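Local coordinates for protein Rv1989c (MbcT) (PDB 6FKG) that degrades NAD(+) by phosphorolysis, acting as the toxin of a type II toxin-antitoxin pair that its partner MbcA neutralises, at residues E69-A74 with A178-L183; G46-P51 with A56-D61. All blocks are in the same frame, centred on the assembly; numbering follows the deposited sequence.

Contact 1 of 2, residues E69-A74 with A178-L183; sequences EVERAA and ALYQEL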
loop_
_atom_site.group_PDB
_atom_site.type_symbol
_atom_site.label_atom_id
_atom_site.label_comp_id
_atom_site.label_asym_id
_atom_site.label_seq_id
_atom_site.Cartn_x
_atom_site.Cartn_y
_atom_site.Cartn_z
ATOM N N GLU B 69 -13.690 -35.628 23.250
ATOM C CA GLU B 69 -13.546 -34.521 22.299
ATOM C C GLU B 69 -14.580 -33.420 22.585
ATOM O O GLU B 69 -14.285 -32.229 22.433
ATOM C CB GLU B 69 -13.661 -35.019 20.856
ATOM C CG GLU B 69 -12.523 -35.979 20.433
ATOM C CD GLU B 69 -11.131 -35.381 20.608
ATOM O OE1 GLU B 69 -10.948 -34.156 20.435
ATOM O OE2 GLU B 69 -10.205 -36.145 20.929
ATOM N N VAL B 70 -15.764 -33.806 23.059
ATOM C CA VAL B 70 -16.748 -32.805 23.464
ATOM C C VAL B 70 -16.171 -31.943 24.599
ATOM O O VAL B 70 -16.315 -30.726 24.603
ATOM C CB VAL B 70 -18.091 -33.438 23.915
ATOM C CG1 VAL B 70 -19.035 -32.361 24.459
ATOM C CG2 VAL B 70 -18.763 -34.177 22.752
ATOM N N GLU B 71 -15.492 -32.582 25.547
ATOM C CA GLU B 71 -14.848 -31.858 26.643
ATOM C C GLU B 71 -13.785 -30.872 26.158
ATOM O O GLU B 71 -13.697 -29.741 26.642
ATOM C CB GLU B 71 -14.181 -32.833 27.618
ATOM C CG GLU B 71 -15.100 -33.816 28.251
ATOM C CD GLU B 71 -14.353 -34.740 29.218
ATOM O OE1 GLU B 71 -13.111 -34.616 29.350
ATOM O OE2 GLU B 71 -15.010 -35.590 29.839
ATOM N N ARG B 72 -12.935 -31.335 25.245
ATOM C CA ARG B 72 -11.868 -30.495 24.709
ATOM C C ARG B 72 -12.425 -29.294 23.954
ATOM O O ARG B 72 -11.881 -28.198 24.049
ATOM C CB ARG B 72 -10.949 -31.302 23.793
ATOM C CG ARG B 72 -10.160 -32.391 24.537
ATOM C CD ARG B 72 -9.256 -33.168 23.574
ATOM N NE ARG B 72 -8.131 -32.360 23.112
ATOM C CZ ARG B 72 -7.953 -31.962 21.861
ATOM N NH1 ARG B 72 -8.832 -32.303 20.923
ATOM N NH2 ARG B 72 -6.885 -31.225 21.552
ATOM N N ALA B 73 -13.495 -29.498 23.193
ATOM C CA ALA B 73 -14.118 -28.369 22.523
ATOM C C ALA B 73 -14.727 -27.407 23.538
ATOM O O ALA B 73 -14.576 -26.188 23.424
ATOM C CB ALA B 73 -15.178 -28.858 21.525
ATOM N N ALA B 74 -15.418 -27.950 24.534
ATOM C CA ALA B 74 -15.971 -27.121 25.597
ATOM C C ALA B 74 -14.904 -26.277 26.271
ATOM O O ALA B 74 -15.109 -25.095 26.538
ATOM C CB ALA B 74 -16.678 -27.994 26.636
ATOM N N ALA B 178 -26.738 -35.257 30.690
ATOM C CA ALA B 178 -26.866 -36.552 31.351
ATOM C C ALA B 178 -26.271 -37.683 30.504
ATOM O O ALA B 178 -25.563 -38.540 31.027
ATOM C CB ALA B 178 -28.336 -36.848 31.685
ATOM N N LEU B 179 -26.554 -37.689 29.200
ATOM C CA LEU B 179 -26.038 -38.748 28.333
ATOM C C LEU B 179 -24.528 -38.671 28.240
ATOM O O LEU B 179 -23.852 -39.698 28.264
ATOM C CB LEU B 179 -26.626 -38.663 26.926
ATOM C CG LEU B 179 -26.185 -39.801 25.996
ATOM C CD1 LEU B 179 -26.501 -41.167 26.604
ATOM C CD2 LEU B 179 -26.842 -39.648 24.619
ATOM N N TYR B 180 -24.015 -37.447 28.105
ATOM C CA TYR B 180 -22.572 -37.226 28.071
ATOM C C TYR B 180 -21.906 -37.877 29.285
ATOM O O TYR B 180 -20.918 -38.585 29.167
ATOM C CB TYR B 180 -22.253 -35.726 28.033
ATOM C CG TYR B 180 -20.917 -35.413 28.636
ATOM C CD1 TYR B 180 -20.816 -34.985 29.954
ATOM C CD2 TYR B 180 -19.746 -35.580 27.912
ATOM C CE1 TYR B 180 -19.604 -34.737 30.528
ATOM C CE2 TYR B 180 -18.506 -35.329 28.498
ATOM C CZ TYR B 180 -18.451 -34.904 29.805
ATOM O OH TYR B 180 -17.245 -34.644 30.427
ATOM N N GLN B 181 -22.453 -37.628 30.463
ATOM C CA GLN B 181 -21.840 -38.158 31.680
ATOM C C GLN B 181 -21.913 -39.674 31.719
ATOM O O GLN B 181 -20.993 -40.349 32.189
ATOM C CB GLN B 181 -22.510 -37.556 32.907
ATOM C CG GLN B 181 -22.402 -36.052 32.934
ATOM C CD GLN B 181 -22.914 -35.448 34.226
ATOM O OE1 GLN B 181 -24.017 -35.760 34.677
ATOM N NE2 GLN B 181 -22.113 -34.576 34.829
ATOM N N GLU B 182 -23.021 -40.199 31.215
ATOM C CA GLU B 182 -23.223 -41.630 31.135
ATOM C C GLU B 182 -22.202 -42.261 30.186
ATOM O O GLU B 182 -21.518 -43.221 30.545
ATOM C CB GLU B 182 -24.646 -41.911 30.677
ATOM C CG GLU B 182 -25.046 -43.353 30.614
ATOM C CD GLU B 182 -26.451 -43.486 30.085
ATOM O OE1 GLU B 182 -27.320 -42.700 30.520
ATOM O OE2 GLU B 182 -26.677 -44.333 29.202
ATOM N N LEU B 183 -22.080 -41.698 28.986
ATOM C CA LEU B 183 -21.147 -42.238 27.998
ATOM C C LEU B 183 -19.685 -42.016 28.380
ATOM O O LEU B 183 -18.824 -42.823 28.040
ATOM C CB LEU B 183 -21.421 -41.632 26.627
ATOM C CG LEU B 183 -22.805 -41.998 26.090
ATOM C CD1 LEU B 183 -23.083 -41.287 24.765
ATOM C CD2 LEU B 183 -22.911 -43.510 25.934
#
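Glu-71, on helix 63-76, and Tyr-180, on the C-terminal helix 177-185, join two helices of the RES-domain toxin by a single side-chain bridge. The two segments are far apart in sequence and bury just 126 Å² between them. Along 69-74, Glu-69 faces the antitoxin side. Its OE1 takes NH1 of Arg-72 at 2.9 Å through the syn lone pair, nearly in the guanidinium plane. This is a salt bridge one helical turn long, and Phe-114 of the MbcA chain packs on Glu-69. Val-70 directs its CB toward the C-terminal helix, but its CG1 stays 4.8 Å from CD2 of Tyr-180. Its side chain touches Ala-81 and Met-84, and the Tyr-180 ring also rests on Ala-81, so helix 81-84 touches residues of both segments. Glu-71 makes the contact. Its chain runs extended beyond CG (chi2 -179°) and meets the Tyr-180 side chain at about a right angle. CG lies 3.7 Å from CE2 of the Tyr-180 ring. The carboxylate plane is turned 66° from the ring, and OE2 comes in at the ring edge. Arg-184, on the same helix as the tyrosine, forms a salt bridge with this same OE2. The arginine probably favours the charged carboxylate. The hydroxyl OH of Tyr-180 donates to OE2 of Glu-71 in a very short hydrogen bond of 2.5 Å.

Contact 2 of 2, residues G46-P51 with A56-D61; sequences GRWNPP and AIYLAD
The Tyr-58 ring meets its two hydrogen-bond partners at the edge. OD1 of Asn-49 lies in the ring plane, and N of Trp-48 sits near that plane. CA of Gly-46 and N of Arg-47 approach obliquely. Phe-114 of the MbcA chain meets the same ring with planes at about 50°. The Trp-48 indole receives CE2 of Tyr-58 at its own edge, 4.0 Å from CD1, and the two side chains cross at about a right angle. This is a buried turn-to-strand contact of the RES domain, and its tyrosine lies against the antitoxin.

The polar centre is the Tyr-58 hydroxyl. OH donates to OD1 of Asn-49 at 2.6 Å, in the carbonyl plane and on a lone pair. OH also accepts from N of Trp-48 at 2.9 Å, with a bent N-H...O angle of 138°. One buried hydroxyl thus ties a backbone amide to a side-chain amide. A type I beta turn from Gly-46 to Asn-49 brings N of Trp-48 and OD1 of Asn-49 to the same hydroxyl. Asn-49 holds CG between its backbone N and carbonyl carbon (chi1 70°), which brings OD1 over to the tyrosine. Its ND2 bonds to O of Pro-50 at 2.9 Å and also to O of Ala-41, so both ends of the amide are held. CB of Ala-56 packs 3.9 Å from OD1 of Asn-49.

NE2 of Gln-129, on helix 126-137, donates to O of Gly-46, and Cys-128 of that helix touches Trp-48. Strand 56-60 pairs antiparallel with strand 150-156, whose Val-154 packs on both Tyr-58 and Trp-48.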
loop_
_atom_site.group_PDB
_atom_site.type_symbol
_atom_site.label_atom_id
_atom_site.label_comp_id
_atom_site.label_asym_id
_atom_site.label_seq_id
_atom_site.Cartn_x
_atom_site.Cartn_y
_atom_site.Cartn_z
ATOM N N GLY B 46 -9.322 -27.679 10.704
ATOM C CA GLY B 46 -9.395 -28.561 11.861
ATOM C C GLY B 46 -7.980 -28.999 12.188
ATOM O O GLY B 46 -7.055 -28.676 11.443
ATOM N N ARG B 47 -7.789 -29.720 13.296
ATOM C CA ARG B 47 -6.439 -30.086 13.683
ATOM C C ARG B 47 -5.721 -30.788 12.536
ATOM O O ARG B 47 -4.536 -30.538 12.295
ATOM C CB ARG B 47 -6.420 -30.982 14.931
ATOM C CG ARG B 47 -4.988 -31.419 15.292
ATOM C CD ARG B 47 -4.858 -31.929 16.722
ATOM N NE ARG B 47 -5.222 -30.929 17.732
ATOM C CZ ARG B 47 -4.381 -30.084 18.325
ATOM N NH1 ARG B 47 -3.080 -30.082 18.035
ATOM N NH2 ARG B 47 -4.846 -29.229 19.229
ATOM N N TRP B 48 -6.455 -31.623 11.808
ATOM C CA TRP B 48 -5.877 -32.445 10.750
ATOM C C TRP B 48 -6.257 -32.023 9.321
ATOM O O TRP B 48 -6.123 -32.806 8.397
ATOM C CB TRP B 48 -6.281 -33.914 10.968
ATOM C CG TRP B 48 -5.671 -34.517 12.208
ATOM C CD1 TRP B 48 -6.223 -34.573 13.460
ATOM C CD2 TRP B 48 -4.379 -35.139 12.310
ATOM N NE1 TRP B 48 -5.346 -35.195 14.336
ATOM C CE2 TRP B 48 -4.212 -35.548 13.650
ATOM C CE3 TRP B 48 -3.346 -35.383 11.396
ATOM C CZ2 TRP B 48 -3.059 -36.210 14.093
ATOM C CZ3 TRP B 48 -2.193 -36.044 11.845
ATOM C CH2 TRP B 48 -2.068 -36.446 13.175
ATOM N N ASN B 49 -6.728 -30.797 9.128
ATOM C CA ASN B 49 -6.951 -30.316 7.759
ATOM C C ASN B 49 -6.822 -28.815 7.662
ATOM O O ASN B 49 -7.347 -28.083 8.500
ATOM C CB ASN B 49 -8.338 -30.733 7.219
ATOM C CG ASN B 49 -9.475 -29.998 7.894
ATOM O OD1 ASN B 49 -9.861 -30.342 9.012
ATOM N ND2 ASN B 49 -10.005 -28.971 7.230
ATOM N N PRO B 50 -6.133 -28.345 6.617
ATOM C CA PRO B 50 -6.121 -26.906 6.363
ATOM C C PRO B 50 -7.517 -26.495 5.914
ATOM O O PRO B 50 -8.289 -27.353 5.473
ATOM C CB PRO B 50 -5.105 -26.758 5.231
ATOM C CG PRO B 50 -5.259 -28.043 4.463
ATOM C CD PRO B 50 -5.520 -29.107 5.513
ATOM N N PRO B 51 -7.840 -25.206 6.031
ATOM C CA PRO B 51 -9.147 -24.720 5.588
ATOM C C PRO B 51 -9.221 -24.567 4.071
ATOM O O PRO B 51 -8.187 -24.616 3.408
ATOM C CB PRO B 51 -9.268 -23.366 6.286
ATOM C CG PRO B 51 -7.853 -22.917 6.502
ATOM C CD PRO B 51 -7.046 -24.158 6.707
ATOM N N ALA B 56 -14.105 -32.047 5.598
ATOM C CA ALA B 56 -13.544 -33.101 6.441
ATOM C C ALA B 56 -14.479 -33.375 7.602
ATOM O O ALA B 56 -15.122 -32.459 8.112
ATOM C CB ALA B 56 -12.147 -32.712 6.951
ATOM N N ILE B 57 -14.547 -34.646 8.000
ATOM C CA ILE B 57 -15.424 -35.106 9.077
ATOM C C ILE B 57 -14.572 -35.710 10.170
ATOM O O ILE B 57 -13.745 -36.571 9.894
ATOM C CB ILE B 57 -16.404 -36.201 8.609
ATOM C CG1 ILE B 57 -17.287 -35.729 7.456
ATOM C CG2 ILE B 57 -17.281 -36.658 9.759
ATOM C CD1 ILE B 57 -18.155 -36.865 6.927
ATOM N N TYR B 58 -14.789 -35.293 11.415
ATOM C CA TYR B 58 -14.028 -35.842 12.529
ATOM C C TYR B 58 -14.869 -36.835 13.339
ATOM O O TYR B 58 -15.949 -36.490 13.828
ATOM C CB TYR B 58 -13.520 -34.694 13.409
ATOM C CG TYR B 58 -12.366 -33.942 12.769
ATOM C CD1 TYR B 58 -12.593 -32.981 11.791
ATOM C CD2 TYR B 58 -11.047 -34.233 13.120
ATOM C CE1 TYR B 58 -11.535 -32.304 11.185
ATOM C CE2 TYR B 58 -9.985 -33.566 12.522
ATOM C CZ TYR B 58 -10.240 -32.611 11.547
ATOM O OH TYR B 58 -9.193 -31.957 10.945
ATOM N N LEU B 59 -14.381 -38.075 13.441
ATOM C CA LEU B 59 -15.067 -39.129 14.183
ATOM C C LEU B 59 -14.144 -39.743 15.219
ATOM O O LEU B 59 -12.936 -39.691 15.074
ATOM C CB LEU B 59 -15.569 -40.230 13.240
ATOM C CG LEU B 59 -16.458 -39.704 12.099
ATOM C CD1 LEU B 59 -15.781 -39.936 10.773
ATOM C CD2 LEU B 59 -17.794 -40.390 12.117
ATOM N N ALA B 60 -14.725 -40.358 16.250
ATOM C CA ALA B 60 -13.939 -41.094 17.240
ATOM C C ALA B 60 -14.323 -42.570 17.194
ATOM O O ALA B 60 -15.413 -42.890 16.721
ATOM C CB ALA B 60 -14.174 -40.525 18.629
ATOM N N ASP B 61 -13.469 -43.460 17.713
ATOM C CA ASP B 61 -13.721 -44.903 17.599
ATOM C C ASP B 61 -14.569 -45.477 18.738
ATOM O O ASP B 61 -14.795 -46.688 18.808
ATOM C CB ASP B 61 -12.398 -45.694 17.506
ATOM C CG ASP B 61 -11.617 -45.719 18.817
ATOM O OD1 ASP B 61 -11.759 -44.794 19.646
ATOM O OD2 ASP B 61 -10.848 -46.683 19.024
#

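Overall arrangement
The two contacts lie in series along the chain, with centres about 18 Å apart. Strand 56-60 of contact 2 leads into helix 63-76 of contact 1. The centre of contact 2 lies about 4 Å from the centre of the chain, that of contact 1 about 16 Å. They meet where NH2 of Arg-72 comes within 3.7 Å of NH2 of Arg-47. The C-terminal Val-115 of the MbcA chain takes both arginines with its carboxylate: OXT forms a salt bridge with NH2 of Arg-47, and O accepts a hydrogen bond from NH1 of Arg-72. Its neighbour Phe-114 touches Glu-69, Tyr-58 and Ala-60. MbcA blocks access to the active site, probably in part through these contacts of its C-terminal end.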